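PDB 4DS2: ubiquitin-conjugating enzyme E2, putative from Trypanosoma cruzi, which probably accepts activated ubiquitin or a ubiquitin-like protein as a thioester and helps hand it on to target proteins. Local coordinates for residues N10-K15 with D80-P85; I14-L19 with D117-D122; E22-N27 with T39-V44; Y50-K55 with V75-D80. All coordinates share one frame; numbering follows the deposited sequence.

Interaction 1: N10-K15 with D80-P85; sequences NKRIIK and DYPHEP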
loop_
_atom_site.group_PDB
_atom_site.type_symbol
_atom_site.label_atom_id
_atom_site.label_comp_id
_atom_site.label_asym_id
_atom_site.label_seq_id
_atom_site.Cartn_x
_atom_site.Cartn_y
_atom_site.Cartn_z
ATOM N N ASN A 10 -12.195 18.984 3.142
ATOM C CA ASN A 10 -11.488 18.452 4.310
ATOM C C ASN A 10 -10.076 19.086 4.381
ATOM O O ASN A 10 -9.259 18.845 3.515
ATOM C CB ASN A 10 -11.401 16.929 4.232
ATOM C CG ASN A 10 -10.949 16.304 5.542
ATOM O OD1 ASN A 10 -9.788 16.455 5.965
ATOM N ND2 ASN A 10 -11.856 15.587 6.188
ATOM N N LYS A 11 -9.812 19.914 5.387
ATOM C CA LYS A 11 -8.547 20.631 5.483
ATOM C C LYS A 11 -7.350 19.665 5.379
ATOM O O LYS A 11 -6.328 19.981 4.710
ATOM C CB LYS A 11 -8.494 21.455 6.788
ATOM C CG LYS A 11 -7.577 22.682 6.730
ATOM C CD LYS A 11 -6.084 22.311 6.893
ATOM C CE LYS A 11 -5.105 22.976 5.911
ATOM N NZ LYS A 11 -3.681 22.862 6.396
ATOM N N ARG A 12 -7.483 18.485 5.990
ATOM C CA ARG A 12 -6.378 17.536 6.109
ATOM C C ARG A 12 -6.174 16.572 4.948
ATOM O O ARG A 12 -5.055 16.086 4.757
ATOM C CB ARG A 12 -6.513 16.741 7.394
ATOM C CG ARG A 12 -6.035 17.490 8.634
ATOM C CD ARG A 12 -4.515 17.456 8.746
ATOM N NE ARG A 12 -4.140 16.331 9.592
ATOM C CZ ARG A 12 -3.636 15.187 9.173
ATOM N NH1 ARG A 12 -3.394 14.976 7.900
ATOM N NH2 ARG A 12 -3.346 14.241 10.047
ATOM N N ILE A 13 -7.212 16.244 4.195
ATOM C CA ILE A 13 -7.033 15.409 3.026
ATOM C C ILE A 13 -6.226 16.211 1.980
ATOM O O ILE A 13 -5.276 15.676 1.357
ATOM C CB ILE A 13 -8.370 14.959 2.382
ATOM C CG1 ILE A 13 -9.186 14.037 3.303
ATOM C CG2 ILE A 13 -8.107 14.205 1.093
ATOM C CD1 ILE A 13 -10.493 13.573 2.709
ATOM N N ILE A 14 -6.656 17.467 1.768
ATOM C CA ILE A 14 -6.044 18.396 0.818
ATOM C C ILE A 14 -4.590 18.691 1.248
ATOM O O ILE A 14 -3.651 18.553 0.432
ATOM C CB ILE A 14 -6.880 19.701 0.724
ATOM C CG1 ILE A 14 -8.225 19.428 0.032
ATOM C CG2 ILE A 14 -6.120 20.789 -0.004
ATOM C CD1 ILE A 14 -9.372 20.356 0.381
ATOM N N LYS A 15 -4.400 19.043 2.536
ATOM C CA LYS A 15 -3.042 19.261 3.091
ATOM C C LYS A 15 -2.123 18.024 2.882
ATOM O O LYS A 15 -0.974 18.175 2.429
ATOM C CB LYS A 15 -3.102 19.646 4.569
ATOM C CG LYS A 15 -1.747 20.055 5.188
ATOM C CD LYS A 15 -1.411 19.273 6.483
ATOM C CE LYS A 15 -0.197 19.845 7.240
ATOM N NZ LYS A 15 0.179 19.198 8.547
ATOM N N ASP A 80 -14.628 11.538 7.853
ATOM C CA ASP A 80 -14.048 11.649 9.192
ATOM C C ASP A 80 -12.484 11.663 9.287
ATOM O O ASP A 80 -11.924 11.773 10.382
ATOM C CB ASP A 80 -14.632 10.533 10.056
ATOM C CG ASP A 80 -14.682 10.891 11.519
ATOM O OD1 ASP A 80 -14.503 12.080 11.826
ATOM O OD2 ASP A 80 -14.894 9.984 12.359
ATOM N N TYR A 81 -11.780 11.584 8.172
ATOM C CA TYR A 81 -10.338 11.780 8.209
ATOM C C TYR A 81 -10.024 13.140 8.877
ATOM O O TYR A 81 -10.638 14.142 8.514
ATOM C CB TYR A 81 -9.755 11.711 6.788
ATOM C CG TYR A 81 -8.259 11.691 6.719
ATOM C CD1 TYR A 81 -7.572 10.522 6.851
ATOM C CD2 TYR A 81 -7.540 12.870 6.535
ATOM C CE1 TYR A 81 -6.191 10.511 6.810
ATOM C CE2 TYR A 81 -6.157 12.872 6.484
ATOM C CZ TYR A 81 -5.483 11.685 6.617
ATOM O OH TYR A 81 -4.099 11.620 6.565
ATOM N N PRO A 82 -9.037 13.184 9.813
ATOM C CA PRO A 82 -7.985 12.186 10.145
ATOM C C PRO A 82 -8.282 11.209 11.288
ATOM O O PRO A 82 -7.487 10.324 11.553
ATOM C CB PRO A 82 -6.806 13.080 10.558
ATOM C CG PRO A 82 -7.459 14.304 11.149
ATOM C CD PRO A 82 -8.866 14.404 10.627
ATOM N N HIS A 83 -9.419 11.361 11.944
ATOM C CA HIS A 83 -9.859 10.429 13.001
ATOM C C HIS A 83 -9.771 8.996 12.587
ATOM O O HIS A 83 -9.150 8.222 13.293
ATOM C CB HIS A 83 -11.243 10.809 13.474
ATOM C CG HIS A 83 -11.348 12.280 13.816
ATOM N ND1 HIS A 83 -10.769 12.804 14.919
ATOM C CD2 HIS A 83 -11.907 13.358 13.119
ATOM C CE1 HIS A 83 -11.003 14.139 14.967
ATOM N NE2 HIS A 83 -11.702 14.478 13.872
ATOM N N GLU A 84 -10.284 8.627 11.406
ATOM C CA GLU A 84 -9.944 7.296 10.822
ATOM C C GLU A 84 -9.121 7.436 9.569
ATOM O O GLU A 84 -9.444 8.248 8.707
ATOM C CB GLU A 84 -11.143 6.408 10.444
ATOM C CG GLU A 84 -12.024 6.046 11.613
ATOM C CD GLU A 84 -12.895 7.220 11.961
ATOM O OE1 GLU A 84 -13.447 7.731 10.961
ATOM O OE2 GLU A 84 -12.989 7.645 13.163
ATOM N N PRO A 85 -8.106 6.570 9.429
ATOM C CA PRO A 85 -7.254 6.622 8.285
ATOM C C PRO A 85 -7.938 6.028 7.061
ATOM O O PRO A 85 -8.966 5.382 7.188
ATOM C CB PRO A 85 -6.058 5.766 8.717
ATOM C CG PRO A 85 -6.597 4.781 9.673
ATOM C CD PRO A 85 -7.844 5.361 10.253
#
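Asn10 and Ile13 meet Tyr81 on the closely packed side of this contact. The Asn10 carboxamide works in two directions. ND2 donates to the backbone O of Tyr81 at 3.0 Å along a fairly straight line (163° at the hydrogen), and that acceptor lies nearly in the plane of the amide. Its OD1 caps the helix beginning at Lys11, accepting from Ile13 N at 3.1 Å and, weakly, from Arg12 N. With CG swung opposite the backbone N (chi1 -168°), one amide can bridge the first turn and the loop, and the two bonds fix its rotation. Next to it, Ile13 CG1 comes within 3.8 Å of Tyr81 CD2, an apolar touch between two buried residues.

Tyr81 and Pro82 begin the Tyr-Pro-x-x-Pro-Pro sequence well known in ubiquitin-conjugating enzymes, which leads from one sheet strand to the next. The peptide between them is cis. It folds the proline back so that Pro82 CB sits 4.0 Å above the centre of the Tyr81 ring.

Towards solvent the fit is looser: Arg12 meets Tyr81 and Pro82 by van der Waals contact, without a direct bond. Arg12 bends at chi2 and chi3, and its guanidinium stands 79° to the tyrosine ring, crossing it rather than stacking. Pro82 CB lies over one guanidinium face, 3.7 Å from Arg12 NH2. Arg12 NH1 is no nearer than 3.7 Å to Tyr81 OH. Both groups are instead held by Asp16, through a salt bridge to NH1 and a hydrogen bond with the tyrosine hydroxyl, modelled rather short, while NH2 of Arg12 bonds to the carbonyls of Pro116 and Gln118.

Interaction 2: I14-L19 with D117-D122; sequences IKDLKL and DQHASD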
loop_
_atom_site.group_PDB
_atom_site.type_symbol
_atom_site.label_atom_id
_atom_site.label_comp_id
_atom_site.label_asym_id
_atom_site.label_seq_id
_atom_site.Cartn_x
_atom_site.Cartn_y
_atom_site.Cartn_z
ATOM N N ILE A 14 -6.656 17.467 1.768
ATOM C CA ILE A 14 -6.044 18.396 0.818
ATOM C C ILE A 14 -4.590 18.691 1.248
ATOM O O ILE A 14 -3.651 18.553 0.432
ATOM C CB ILE A 14 -6.880 19.701 0.724
ATOM C CG1 ILE A 14 -8.225 19.428 0.032
ATOM C CG2 ILE A 14 -6.120 20.789 -0.004
ATOM C CD1 ILE A 14 -9.372 20.356 0.381
ATOM N N LYS A 15 -4.400 19.043 2.536
ATOM C CA LYS A 15 -3.042 19.261 3.091
ATOM C C LYS A 15 -2.123 18.024 2.882
ATOM O O LYS A 15 -0.974 18.175 2.429
ATOM C CB LYS A 15 -3.102 19.646 4.569
ATOM C CG LYS A 15 -1.747 20.055 5.188
ATOM C CD LYS A 15 -1.411 19.273 6.483
ATOM C CE LYS A 15 -0.197 19.845 7.240
ATOM N NZ LYS A 15 0.179 19.198 8.547
ATOM N N ASP A 16 -2.636 16.823 3.173
ATOM C CA ASP A 16 -1.874 15.576 2.921
ATOM C C ASP A 16 -1.645 15.196 1.466
ATOM O O ASP A 16 -0.637 14.553 1.181
ATOM C CB ASP A 16 -2.500 14.374 3.611
ATOM C CG ASP A 16 -2.380 14.443 5.116
ATOM O OD1 ASP A 16 -1.947 15.483 5.670
ATOM O OD2 ASP A 16 -2.738 13.449 5.769
ATOM N N LEU A 17 -2.546 15.576 0.553
ATOM C CA LEU A 17 -2.326 15.346 -0.879
ATOM C C LEU A 17 -1.199 16.274 -1.369
ATOM O O LEU A 17 -0.251 15.819 -1.998
ATOM C CB LEU A 17 -3.617 15.552 -1.678
ATOM C CG LEU A 17 -3.507 15.333 -3.200
ATOM C CD1 LEU A 17 -2.695 14.088 -3.570
ATOM C CD2 LEU A 17 -4.911 15.318 -3.777
ATOM N N LYS A 18 -1.297 17.569 -1.049
ATOM C CA LYS A 18 -0.231 18.537 -1.357
ATOM C C LYS A 18 1.116 18.045 -0.846
ATOM O O LYS A 18 2.147 18.245 -1.497
ATOM C CB LYS A 18 -0.538 19.895 -0.730
ATOM C CG LYS A 18 -1.787 20.560 -1.269
ATOM C CD LYS A 18 -2.071 21.919 -0.613
ATOM C CE LYS A 18 -3.373 22.570 -1.099
ATOM N NZ LYS A 18 -3.234 24.011 -1.558
ATOM N N LEU A 19 1.112 17.402 0.324
ATOM C CA LEU A 19 2.379 16.925 0.936
ATOM C C LEU A 19 2.910 15.700 0.191
ATOM O O LEU A 19 4.109 15.617 -0.038
ATOM C CB LEU A 19 2.248 16.643 2.445
ATOM C CG LEU A 19 2.683 17.812 3.370
ATOM C CD1 LEU A 19 2.302 17.570 4.825
ATOM C CD2 LEU A 19 4.173 18.117 3.311
ATOM N N ASP A 117 -2.563 12.539 14.217
ATOM C CA ASP A 117 -1.281 13.185 14.008
ATOM C C ASP A 117 -0.613 12.864 12.611
ATOM O O ASP A 117 -0.018 13.732 11.942
ATOM C CB ASP A 117 -0.472 12.618 15.234
ATOM C CG ASP A 117 0.811 13.286 15.464
ATOM O OD1 ASP A 117 1.362 13.865 14.517
ATOM O OD2 ASP A 117 1.305 13.226 16.595
ATOM N N GLN A 118 -0.715 11.601 12.201
ATOM C CA GLN A 118 0.026 11.074 11.052
ATOM C C GLN A 118 -0.612 11.415 9.712
ATOM O O GLN A 118 -1.785 11.785 9.667
ATOM C CB GLN A 118 0.152 9.558 11.158
ATOM C CG GLN A 118 1.089 9.081 12.253
ATOM C CD GLN A 118 1.007 7.567 12.484
ATOM O OE1 GLN A 118 0.390 7.130 13.434
ATOM N NE2 GLN A 118 1.638 6.779 11.628
ATOM N N HIS A 119 0.174 11.247 8.640
ATOM C CA HIS A 119 -0.171 11.708 7.309
ATOM C C HIS A 119 -0.479 10.567 6.369
ATOM O O HIS A 119 0.020 9.463 6.542
ATOM C CB HIS A 119 0.978 12.534 6.747
ATOM C CG HIS A 119 1.169 13.871 7.429
ATOM N ND1 HIS A 119 1.441 13.993 8.739
ATOM C CD2 HIS A 119 1.105 15.174 6.922
ATOM C CE1 HIS A 119 1.561 15.298 9.062
ATOM N NE2 HIS A 119 1.352 16.024 7.949
ATOM N N ALA A 120 -1.330 10.817 5.375
ATOM C CA ALA A 120 -1.648 9.841 4.322
ATOM C C ALA A 120 -0.416 9.175 3.757
ATOM O O ALA A 120 -0.430 7.997 3.538
ATOM C CB ALA A 120 -2.408 10.505 3.171
ATOM N N SER A 121 0.627 9.956 3.495
ATOM C CA SER A 121 1.964 9.442 3.153
ATOM C C SER A 121 2.458 8.306 4.035
ATOM O O SER A 121 2.992 7.313 3.543
ATOM C CB SER A 121 2.974 10.568 3.305
ATOM O OG SER A 121 2.507 11.708 2.622
ATOM N N ASP A 122 2.338 8.503 5.352
ATOM C CA ASP A 122 2.812 7.529 6.367
ATOM C C ASP A 122 2.037 6.219 6.259
ATOM O O ASP A 122 2.610 5.152 6.281
ATOM C CB ASP A 122 2.723 8.148 7.769
ATOM C CG ASP A 122 3.592 9.440 7.909
ATOM O OD1 ASP A 122 4.572 9.594 7.149
ATOM O OD2 ASP A 122 3.295 10.325 8.754
HETATM O O HOH W 1 0.316 12.989 3.138
#
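Asp16 OD2 is gripped by the backbone N of Ala120 across the contact and by Arg12 NH1 from outside it; Tyr81 OH is a further partner, modelled too close to OD2 for the length to be trusted. The Ala120 bond is 3.0 Å long and nearly straight, 166° at the hydrogen, but the donor stands well out of the carboxylate plane. Because Ala120 opens a helix, the acid faces the positive end of that helix dipole. Together with Arg12, this would probably help to keep Asp16 negatively charged.

The other carboxylate oxygen, OD1, is 3.3 Å from His119 CD2, and carboxylate and imidazole planes are only 21° apart although the two side chains cross at about a right angle. His119 CG lies anti to its own carbonyl carbon (chi1 -70°), and the ring leans over towards the helix of residues 14-19. There Leu19 CD1 packs against CD2 of His119 at 3.4 Å. Lys15 NZ arrives at the ring edge, close to its plane, and gives a weak hydrogen bond of 3.4 Å to His119 NE2. Deeper in, CB of Asp16 and CB of Ala120 touch at 3.9 Å.

A water bridges the two segments. It donates to Asp16 O at 2.7 Å and also hydrogen-bonds with Ser121 OG, itself weakly bonded to Glu23.

His119 occupies the N-cap position, and its N donates to Asp122 OD2 at 3.3 Å, which supplies one half of a capping box. A carboxylate from the N-terminal helix thus pins the first turn of helix 120-132, in an enzyme of the UBC fold whose sheet carries both helices on one face.

Interaction 3: E22-N27 with T39-V44; sequences EEVDAN and TAIFSV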
loop_
_atom_site.group_PDB
_atom_site.type_symbol
_atom_site.label_atom_id
_atom_site.label_comp_id
_atom_site.label_asym_id
_atom_site.label_seq_id
_atom_site.Cartn_x
_atom_site.Cartn_y
_atom_site.Cartn_z
ATOM N N GLU A 22 4.362 16.857 -3.262
ATOM C CA GLU A 22 5.667 17.430 -3.010
ATOM C C GLU A 22 6.783 16.369 -2.836
ATOM O O GLU A 22 7.907 16.527 -3.360
ATOM C CB GLU A 22 5.554 18.371 -1.812
ATOM C CG GLU A 22 4.666 19.588 -2.115
ATOM C CD GLU A 22 4.654 20.651 -1.021
ATOM O OE1 GLU A 22 5.249 20.424 0.057
ATOM O OE2 GLU A 22 4.051 21.727 -1.244
ATOM N N GLU A 23 6.462 15.274 -2.146
ATOM C CA GLU A 23 7.424 14.185 -1.908
ATOM C C GLU A 23 7.664 13.292 -3.116
ATOM O O GLU A 23 8.788 12.860 -3.349
ATOM C CB GLU A 23 6.933 13.271 -0.806
ATOM C CG GLU A 23 6.809 13.900 0.567
ATOM C CD GLU A 23 5.864 13.086 1.454
ATOM O OE1 GLU A 23 5.195 13.702 2.323
ATOM O OE2 GLU A 23 5.791 11.823 1.270
ATOM N N VAL A 24 6.591 12.987 -3.837
ATOM C CA VAL A 24 6.655 12.229 -5.080
ATOM C C VAL A 24 7.455 12.922 -6.196
ATOM O O VAL A 24 7.971 12.234 -7.074
ATOM C CB VAL A 24 5.263 11.938 -5.636
ATOM C CG1 VAL A 24 5.376 11.450 -7.069
ATOM C CG2 VAL A 24 4.565 10.900 -4.771
ATOM N N ASP A 25 7.540 14.261 -6.178
ATOM C CA ASP A 25 8.348 15.025 -7.152
ATOM C C ASP A 25 9.769 15.275 -6.694
ATOM O O ASP A 25 10.646 15.498 -7.515
ATOM C CB ASP A 25 7.674 16.331 -7.492
ATOM C CG ASP A 25 6.343 16.099 -8.159
ATOM O OD1 ASP A 25 6.339 15.561 -9.285
ATOM O OD2 ASP A 25 5.286 16.393 -7.557
ATOM N N ALA A 26 9.999 15.219 -5.389
ATOM C CA ALA A 26 11.361 15.124 -4.849
ATOM C C ALA A 26 11.997 13.716 -5.037
ATOM O O ALA A 26 13.218 13.588 -5.214
ATOM C CB ALA A 26 11.358 15.510 -3.373
ATOM N N ASN A 27 11.172 12.672 -4.965
ATOM C CA ASN A 27 11.631 11.288 -5.136
ATOM C C ASN A 27 12.023 10.969 -6.587
ATOM O O ASN A 27 13.091 10.394 -6.837
ATOM C CB ASN A 27 10.542 10.309 -4.680
ATOM C CG ASN A 27 10.926 8.860 -4.947
ATOM O OD1 ASN A 27 11.952 8.369 -4.465
ATOM N ND2 ASN A 27 10.111 8.177 -5.746
ATOM N N THR A 39 9.992 1.360 -1.737
ATOM C CA THR A 39 9.074 1.315 -2.852
ATOM C C THR A 39 8.895 2.749 -3.316
ATOM O O THR A 39 8.893 3.659 -2.495
ATOM C CB THR A 39 7.732 0.714 -2.400
ATOM O OG1 THR A 39 6.801 1.758 -2.065
ATOM C CG2 THR A 39 7.960 -0.245 -1.141
ATOM N N ALA A 40 8.784 2.963 -4.624
ATOM C CA ALA A 40 8.709 4.305 -5.159
ATOM C C ALA A 40 7.283 4.521 -5.661
ATOM O O ALA A 40 6.781 3.742 -6.472
ATOM C CB ALA A 40 9.737 4.479 -6.279
ATOM N N ILE A 41 6.620 5.548 -5.136
ATOM C CA ILE A 41 5.342 6.013 -5.680
ATOM C C ILE A 41 5.728 7.060 -6.716
ATOM O O ILE A 41 6.411 8.022 -6.375
ATOM C CB ILE A 41 4.430 6.671 -4.602
ATOM C CG1 ILE A 41 4.347 5.821 -3.317
ATOM C CG2 ILE A 41 3.020 6.905 -5.149
ATOM C CD1 ILE A 41 3.671 6.479 -2.107
ATOM N N PHE A 42 5.307 6.869 -7.969
ATOM C CA PHE A 42 5.701 7.745 -9.099
ATOM C C PHE A 42 4.544 8.431 -9.889
ATOM O O PHE A 42 4.805 9.252 -10.769
ATOM C CB PHE A 42 6.611 6.984 -10.071
ATOM C CG PHE A 42 5.909 5.910 -10.863
ATOM C CD1 PHE A 42 5.756 4.629 -10.343
ATOM C CD2 PHE A 42 5.402 6.183 -12.141
ATOM C CE1 PHE A 42 5.092 3.636 -11.065
ATOM C CE2 PHE A 42 4.748 5.199 -12.872
ATOM C CZ PHE A 42 4.590 3.924 -12.331
ATOM N N SER A 43 3.286 8.096 -9.585
ATOM C CA SER A 43 2.134 8.831 -10.094
ATOM C C SER A 43 1.020 8.858 -9.058
ATOM O O SER A 43 0.730 7.860 -8.419
ATOM C CB SER A 43 1.630 8.225 -11.404
ATOM O OG SER A 43 0.255 8.501 -11.593
ATOM N N VAL A 44 0.384 10.013 -8.919
ATOM C CA VAL A 44 -0.752 10.216 -8.022
ATOM C C VAL A 44 -1.835 10.966 -8.784
ATOM O O VAL A 44 -1.727 12.161 -8.992
ATOM C CB VAL A 44 -0.359 11.076 -6.784
ATOM C CG1 VAL A 44 -1.583 11.366 -5.932
ATOM C CG2 VAL A 44 0.723 10.411 -5.949
#
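Val24 makes the apolar part of this contact, pointing from the last turns of the N-terminal helix onto the strand. Both its methyls rest against the carbonyl of Ile41 in van der Waals touch: CG1, placed opposite the backbone N by chi1 of 167°, is 3.6 Å from Ile41 O, and CG2 is 3.8 Å from the same oxygen. CG2 also reaches Val44 CG2 at 4.0 Å and Ile41 CB at 4.2 Å, so it lies between two residues of the strand; the Val24 and Val44 side chains meet at a slant.

Helix and strand run neither parallel nor antiparallel: their directions differ by 119°, with the axes 8.1 Å apart at closest approach. This is the start of the UBC fold, in which helix 11-27 is followed by an antiparallel sheet whose edge strand, within this chain, is 40-46. Ile41 continues inward to Ile124 and Leu128 of helix 120-132, and Val44 to Leu17, Leu20 and Leu21. The strand itself carries a classic beta bulge, where Phe42 and Ser43 both face Lys55.

The polar end of Asn27 adds contact without a bond: ND2 lies 3.8 Å from Ala40 CB and equally 3.8 Å from Ile41 O. Outside the two segments, Asn28 ND2 makes a weak hydrogen bond to Phe42 O. Phe42 points its CB away from the helix, and its ring forms a cation-pi pair with Lys57.

Interaction 4: Y50-K55 with V75-D80; sequences YNWILK and VLFSDD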
loop_
_atom_site.group_PDB
_atom_site.type_symbol
_atom_site.label_atom_id
_atom_site.label_comp_id
_atom_site.label_asym_id
_atom_site.label_seq_id
_atom_site.Cartn_x
_atom_site.Cartn_y
_atom_site.Cartn_z
ATOM N N TYR A 50 -11.313 12.235 -2.195
ATOM C CA TYR A 50 -11.560 11.083 -1.331
ATOM C C TYR A 50 -11.055 9.788 -1.895
ATOM O O TYR A 50 -11.060 8.759 -1.208
ATOM C CB TYR A 50 -13.066 10.954 -1.058
ATOM C CG TYR A 50 -13.548 12.109 -0.209
ATOM C CD1 TYR A 50 -13.431 12.068 1.183
ATOM C CD2 TYR A 50 -14.013 13.272 -0.801
ATOM C CE1 TYR A 50 -13.830 13.133 1.952
ATOM C CE2 TYR A 50 -14.405 14.347 -0.044
ATOM C CZ TYR A 50 -14.315 14.268 1.329
ATOM O OH TYR A 50 -14.735 15.326 2.064
ATOM N N ASN A 51 -10.552 9.853 -3.118
ATOM C CA ASN A 51 -10.110 8.710 -3.793
ATOM C C ASN A 51 -8.829 9.020 -4.563
ATOM O O ASN A 51 -8.826 9.766 -5.554
ATOM C CB ASN A 51 -11.235 8.275 -4.670
ATOM C CG ASN A 51 -11.304 6.813 -4.742
ATOM O OD1 ASN A 51 -10.328 6.150 -5.149
ATOM N ND2 ASN A 51 -12.412 6.269 -4.251
ATOM N N TRP A 52 -7.714 8.486 -4.070
ATOM C CA TRP A 52 -6.437 8.702 -4.727
ATOM C C TRP A 52 -6.014 7.430 -5.368
ATOM O O TRP A 52 -5.871 6.450 -4.700
ATOM C CB TRP A 52 -5.350 9.105 -3.752
ATOM C CG TRP A 52 -5.619 10.260 -2.815
ATOM C CD1 TRP A 52 -6.729 11.103 -2.746
ATOM C CD2 TRP A 52 -4.693 10.763 -1.806
ATOM N NE1 TRP A 52 -6.564 12.045 -1.772
ATOM C CE2 TRP A 52 -5.351 11.898 -1.176
ATOM C CE3 TRP A 52 -3.417 10.398 -1.383
ATOM C CZ2 TRP A 52 -4.746 12.619 -0.155
ATOM C CZ3 TRP A 52 -2.812 11.128 -0.354
ATOM C CH2 TRP A 52 -3.470 12.222 0.241
ATOM N N ILE A 53 -5.833 7.452 -6.682
ATOM C CA ILE A 53 -5.279 6.332 -7.450
ATOM C C ILE A 53 -3.768 6.567 -7.591
ATOM O O ILE A 53 -3.331 7.622 -8.066
ATOM C CB ILE A 53 -5.924 6.226 -8.857
ATOM C CG1 ILE A 53 -7.475 6.233 -8.752
ATOM C CG2 ILE A 53 -5.406 4.972 -9.593
ATOM C CD1 ILE A 53 -8.155 7.573 -8.942
ATOM N N LEU A 54 -2.979 5.601 -7.144
ATOM C CA LEU A 54 -1.518 5.667 -7.214
ATOM C C LEU A 54 -0.912 4.593 -8.163
ATOM O O LEU A 54 -1.497 3.523 -8.351
ATOM C CB LEU A 54 -0.918 5.450 -5.825
ATOM C CG LEU A 54 -1.304 6.280 -4.598
ATOM C CD1 LEU A 54 -0.387 5.822 -3.460
ATOM C CD2 LEU A 54 -1.165 7.772 -4.820
ATOM N N LYS A 55 0.269 4.907 -8.719
ATOM C CA LYS A 55 1.107 3.927 -9.425
ATOM C C LYS A 55 2.445 3.823 -8.708
ATOM O O LYS A 55 3.026 4.820 -8.297
ATOM C CB LYS A 55 1.308 4.296 -10.881
ATOM C CG LYS A 55 0.003 4.365 -11.678
ATOM C CD LYS A 55 0.259 4.432 -13.186
ATOM C CE LYS A 55 -0.937 4.872 -14.018
ATOM N NZ LYS A 55 -0.466 5.232 -15.387
ATOM N N VAL A 75 -6.328 4.673 -2.638
ATOM C CA VAL A 75 -6.488 5.169 -1.282
ATOM C C VAL A 75 -7.848 5.849 -1.167
ATOM O O VAL A 75 -8.059 6.905 -1.762
ATOM C CB VAL A 75 -5.378 6.162 -0.950
ATOM C CG1 VAL A 75 -5.471 6.602 0.504
ATOM C CG2 VAL A 75 -4.024 5.563 -1.299
ATOM N N LEU A 76 -8.757 5.230 -0.421
ATOM C CA LEU A 76 -10.089 5.745 -0.178
ATOM C C LEU A 76 -10.235 6.367 1.233
ATOM O O LEU A 76 -9.948 5.732 2.247
ATOM C CB LEU A 76 -11.092 4.610 -0.372
ATOM C CG LEU A 76 -12.594 4.778 -0.041
ATOM C CD1 LEU A 76 -13.188 6.153 -0.412
ATOM C CD2 LEU A 76 -13.366 3.632 -0.725
ATOM N N PHE A 77 -10.663 7.630 1.271
ATOM C CA PHE A 77 -10.885 8.353 2.503
ATOM C C PHE A 77 -12.359 8.403 2.882
ATOM O O PHE A 77 -13.236 8.063 2.067
ATOM C CB PHE A 77 -10.400 9.776 2.367
ATOM C CG PHE A 77 -8.918 9.899 2.265
ATOM C CD1 PHE A 77 -8.274 9.639 1.060
ATOM C CD2 PHE A 77 -8.171 10.298 3.348
ATOM C CE1 PHE A 77 -6.898 9.787 0.942
ATOM C CE2 PHE A 77 -6.790 10.437 3.251
ATOM C CZ PHE A 77 -6.155 10.207 2.038
ATOM N N SER A 78 -12.615 8.829 4.123
ATOM C CA SER A 78 -13.956 9.152 4.586
ATOM C C SER A 78 -14.058 10.604 5.044
ATOM O O SER A 78 -13.074 11.352 5.121
ATOM C CB SER A 78 -14.402 8.224 5.718
ATOM O OG SER A 78 -13.873 8.674 6.953
ATOM N N ASP A 79 -15.290 10.994 5.331
ATOM C CA ASP A 79 -15.585 12.346 5.781
ATOM C C ASP A 79 -14.979 12.601 7.134
ATOM O O ASP A 79 -14.819 13.750 7.504
ATOM C CB ASP A 79 -17.090 12.597 5.873
ATOM C CG ASP A 79 -17.786 12.356 4.561
ATOM O OD1 ASP A 79 -18.050 11.163 4.249
ATOM O OD2 ASP A 79 -18.042 13.348 3.833
ATOM N N ASP A 80 -14.628 11.538 7.853
ATOM C CA ASP A 80 -14.048 11.649 9.192
ATOM C C ASP A 80 -12.484 11.663 9.287
ATOM O O ASP A 80 -11.924 11.773 10.382
ATOM C CB ASP A 80 -14.632 10.533 10.056
ATOM C CG ASP A 80 -14.682 10.891 11.519
ATOM O OD1 ASP A 80 -14.503 12.080 11.826
ATOM O OD2 ASP A 80 -14.894 9.984 12.359
#
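Trp52 and Val75 face each other as a hydrogen-bonded antiparallel pair, joining strands 51-57 and 70-76 in the middle of the UBC meander sheet. Each backbone N donates to the other's O at 2.8 Å. A third bond, Phe77 N to Tyr50 O, extends the pairing past Asn51 and Leu76, a non-hydrogen-bonded pair whose side chains lie on the opposite sheet face.

The Trp52 side chain can be followed outward. CB lies 4.0 Å from Val75 O and 4.1 Å from Val75 CB. Chi1 of -52° then sets CG beside the backbone N, and the indole turns one face to Phe77 CE1. CG, CD1 and CD2 already have that atom nearby, and NE1 passes it at 3.5 Å while giving its hydrogen bond to Ile49 O. CE2 lies 3.4 Å from the same CE1. Farther out the neighbour changes: CZ2 is 3.6 Å from Phe77 CZ, and the tip, CH2, 3.8 Å from it. The two ring systems are oblique, their planes 44° apart.

Just before strand 51-57, Tyr50 CD1 packs against Phe77 CB, the two side chains crossing at about a right angle, and its OH binds Ile8 O. At the ring edge, in its plane, Tyr50 CE1 meets Ser78 O at 3.7 Å.

How the interactions relate
Interactions 1, 2 and 3 follow helix 11-27 from its first turn to its last, binding it to the loop at 80-85, then to the start of helix 120-132, then to the edge strand. Interactions 1 and 2 are closest, with centres 8 Å apart, and meet round Asp16, Tyr81 and Ala120. Interaction 4 supplies the sheet beneath both: Trp52 CH2 reaches Ala120 CB at 3.6 Å, and Ile13 CD1 packs 3.8 Å from Phe77 CB. Interactions 3 and 4 join through the sheet, with Ser43 O 3.0 Å from Lys55 N. Interactions 1 and 3 do not touch, their centres about 20 Å apart.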